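Local coordinates for protein NUDIX hydrolase (Alicyclobacillus acidocaldarius subsp. acidocaldarius, PDB 3QSJ) that probably hydrolyses phosphorus-containing acid anhydrides as a metal-dependent NUDIX-family enzyme, and binds a calcium ion, at residues Arg81-Ala84 / Glu85-Trp89. Numbering follows the deposited sequence.
Sequences RETA and EEIGW. With CA (calcium ion), chain B.
R81 and E85, one helical turn apart, are joined by a salt bridge in which R81 NH1 lies 2.9 Å from E85 OE2. The oxygen sits 1° out of the guanidinium plane, whereas NH1 meets the carboxylate from above its plane. R81 NH1 also reaches E82 OE2 at 2.9 Å, so a single nitrogen ties two glutamates into one network. The R81 chain runs alongside E85, with CG anti to the backbone N (chi1 173°), then bends at chi3 (50°), which brings the edge of the guanidinium, through NH1, to E82 OE2, met from above its carboxylate plane. NE makes a salt bridge to D53, and NH2 bonds the A48 carbonyl besides a weak bond to E82 OE2. A lysine in place of R81 would have a single ammonium group for these four partners and would probably leave E85, which has no metal bond, more free to turn.

E82 uses its other oxygen for metal: OE1 binds the calcium ion at 2.4 Å, and E86 OE2, from the next turn, binds it at 2.2 Å. The G46 carbonyl and waters 2 and 3 are further ligands. E85 OE1 accepts from calcium-bound water 2 at 2.9 Å, which puts it in the second shell.

Backbone bonds from E85, E86, I87 and G88 to the carbonyls four residues earlier carry the helix to its end, where G88 takes positive phi. On the flank facing the sheet, T83 CG2 packs 3.8 Å from I87 CG1, while I87 also touches L27 and V29.

The REXXEE sequence and two glutamates on one calcium ion are characteristic of the NUDIX-box helix, consistent with a metal-dependent hydrolase: the arginine probably offsets the crowded carboxylate charge and orients E82, while E82 and E86 bind the cation.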
ATOM      1  N   ARG A  81      -4.000  -5.484  -3.040  1.00 14.34           N
ATOM      2  CA  ARG A  81      -5.420  -5.374  -3.400  1.00 14.64           C
ATOM      3  C   ARG A  81      -5.981  -3.966  -3.093  1.00 18.78           C
ATOM      4  O   ARG A  81      -6.720  -3.414  -3.902  1.00 18.66           O
ATOM      5  CB  ARG A  81      -6.270  -6.438  -2.652  1.00 16.83           C
ATOM      6  CG  ARG A  81      -7.817  -6.238  -2.871  1.00 17.36           C
ATOM      7  CD  ARG A  81      -8.690  -7.264  -2.100  1.00 17.72           C
ATOM      8  NE  ARG A  81      -8.302  -7.345  -0.680  1.00 16.21           N
ATOM      9  CZ  ARG A  81      -8.556  -6.421   0.242  1.00 25.67           C
ATOM     10  NH1 ARG A  81      -9.246  -5.312  -0.075  1.00 17.66           N
ATOM     11  NH2 ARG A  81      -8.132  -6.593   1.495  1.00 21.75           N
ATOM     12  N   GLU A  82      -5.698  -3.462  -1.886  1.00 15.11           N
ATOM     13  CA  GLU A  82      -6.192  -2.166  -1.389  1.00 16.13           C
ATOM     14  C   GLU A  82      -5.636  -1.055  -2.284  1.00 18.07           C
ATOM     15  O   GLU A  82      -6.358  -0.114  -2.641  1.00 16.99           O
ATOM     16  CB  GLU A  82      -5.737  -1.978   0.061  1.00 17.65           C
ATOM     17  CG  GLU A  82      -6.507  -2.855   1.044  1.00 18.03           C
ATOM     18  CD  GLU A  82      -7.938  -2.423   1.360  1.00 26.02           C
ATOM     19  OE1 GLU A  82      -8.241  -1.217   1.197  1.00 22.88           O
ATOM     20  OE2 GLU A  82      -8.722  -3.257   1.872  1.00 24.76           O
ATOM     21  N   THR A  83      -4.376  -1.223  -2.748  1.00 16.25           N
ATOM     22  CA  THR A  83      -3.763  -0.260  -3.645  1.00 15.49           C
ATOM     23  C   THR A  83      -4.524  -0.231  -4.996  1.00 16.50           C
ATOM     24  O   THR A  83      -4.774   0.848  -5.542  1.00 17.32           O
ATOM     25  CB  THR A  83      -2.264  -0.585  -3.841  1.00 18.23           C
ATOM     26  OG1 THR A  83      -1.625  -0.481  -2.551  1.00 16.16           O
ATOM     27  CG2 THR A  83      -1.595   0.387  -4.801  1.00 16.94           C
ATOM     28  N   ALA A  84      -4.894  -1.415  -5.529  1.00 16.91           N
ATOM     29  CA  ALA A  84      -5.590  -1.472  -6.824  1.00 16.47           C
ATOM     30  C   ALA A  84      -6.927  -0.768  -6.663  1.00 18.71           C
ATOM     31  O   ALA A  84      -7.352   0.004  -7.539  1.00 18.45           O
ATOM     32  CB  ALA A  84      -5.792  -2.940  -7.234  1.00 17.63           C
ATOM     33  N   GLU A  85      -7.589  -1.010  -5.531  1.00 16.02           N
ATOM     34  CA  GLU A  85      -8.899  -0.384  -5.306  1.00 16.87           C
ATOM     35  C   GLU A  85      -8.783   1.123  -5.244  1.00 19.75           C
ATOM     36  O   GLU A  85      -9.641   1.812  -5.755  1.00 20.57           O
ATOM     37  CB  GLU A  85      -9.498  -0.856  -3.965  1.00 18.70           C
ATOM     38  CG  GLU A  85      -9.861  -2.334  -3.956  1.00 18.55           C
ATOM     39  CD  GLU A  85     -10.294  -2.827  -2.586  1.00 25.31           C
ATOM     40  OE1 GLU A  85     -10.433  -1.983  -1.674  1.00 28.32           O
ATOM     41  OE2 GLU A  85     -10.471  -4.052  -2.417  1.00 20.79           O
ATOM     42  N   GLU A  86      -7.738   1.628  -4.566  1.00 17.12           N
ATOM     43  CA  GLU A  86      -7.629   3.055  -4.291  1.00 17.36           C
ATOM     44  C   GLU A  86      -7.087   3.873  -5.442  1.00 20.32           C
ATOM     45  O   GLU A  86      -7.606   4.967  -5.697  1.00 20.32           O
ATOM     46  CB  GLU A  86      -6.765   3.215  -3.014  1.00 18.02           C
ATOM     47  CG  GLU A  86      -7.513   2.772  -1.779  1.00 17.50           C
ATOM     48  CD  GLU A  86      -6.691   2.992  -0.531  1.00 25.55           C
ATOM     49  OE1 GLU A  86      -6.126   4.098  -0.377  1.00 25.37           O
ATOM     50  OE2 GLU A  86      -6.682   2.077   0.322  1.00 22.31           O
ATOM     51  N   ILE A  87      -6.077   3.361  -6.141  1.00 17.49           N
ATOM     52  CA  ILE A  87      -5.427   4.151  -7.203  1.00 18.79           C
ATOM     53  C   ILE A  87      -5.462   3.545  -8.599  1.00 22.27           C
ATOM     54  O   ILE A  87      -4.899   4.145  -9.530  1.00 21.57           O
ATOM     55  CB  ILE A  87      -4.006   4.609  -6.760  1.00 24.03           C
ATOM     56  CG1 ILE A  87      -3.114   3.383  -6.506  1.00 27.01           C
ATOM     57  CG2 ILE A  87      -4.096   5.521  -5.494  1.00 25.33           C
ATOM     58  CD1 ILE A  87      -1.951   3.103  -7.395  1.00 33.88           C
ATOM     59  N   GLY A  88      -6.134   2.401  -8.757  1.00 18.77           N
ATOM     60  CA  GLY A  88      -6.382   1.848 -10.098  1.00 20.47           C
ATOM     61  C   GLY A  88      -5.213   1.177 -10.795  1.00 22.32           C
ATOM     62  O   GLY A  88      -5.210   1.050 -12.034  1.00 23.12           O
ATOM     63  N   TRP A  89      -4.171   0.836 -10.040  1.00 19.91           N
ATOM     64  CA  TRP A  89      -3.034   0.106 -10.633  1.00 19.75           C
ATOM     65  C   TRP A  89      -2.866  -1.205  -9.846  1.00 19.90           C
ATOM     66  O   TRP A  89      -2.838  -1.183  -8.594  1.00 16.76           O
ATOM     67  CB  TRP A  89      -1.713   0.909 -10.555  1.00 19.55           C
ATOM     68  CG  TRP A  89      -1.704   2.125 -11.464  1.00 20.36           C
ATOM     69  CD1 TRP A  89      -2.211   3.358 -11.180  1.00 23.60           C
ATOM     70  CD2 TRP A  89      -1.120   2.228 -12.772  1.00 20.88           C
ATOM     71  NE1 TRP A  89      -2.087   4.191 -12.271  1.00 24.48           N
ATOM     72  CE2 TRP A  89      -1.425   3.522 -13.266  1.00 25.43           C
ATOM     73  CE3 TRP A  89      -0.477   1.316 -13.625  1.00 24.22           C
ATOM     74  CZ2 TRP A  89      -1.017   3.959 -14.538  1.00 26.39           C
ATOM     75  CZ3 TRP A  89      -0.024   1.763 -14.851  1.00 26.24           C
ATOM     76  CH2 TRP A  89      -0.263   3.079 -15.282  1.00 27.47           C
TER
HETATM   77 CA    CA B 230      -8.320   1.118   1.528  1.00 19.08          CA
HETATM   78  O   HOH W   1     -11.121  -2.179   0.644  1.00 29.98           O
HETATM   79  O   HOH W   2      -9.702   0.544  -0.453  1.00 25.92           O
HETATM   80  O   HOH W   3      -9.950   0.432   3.041  1.00 28.03           O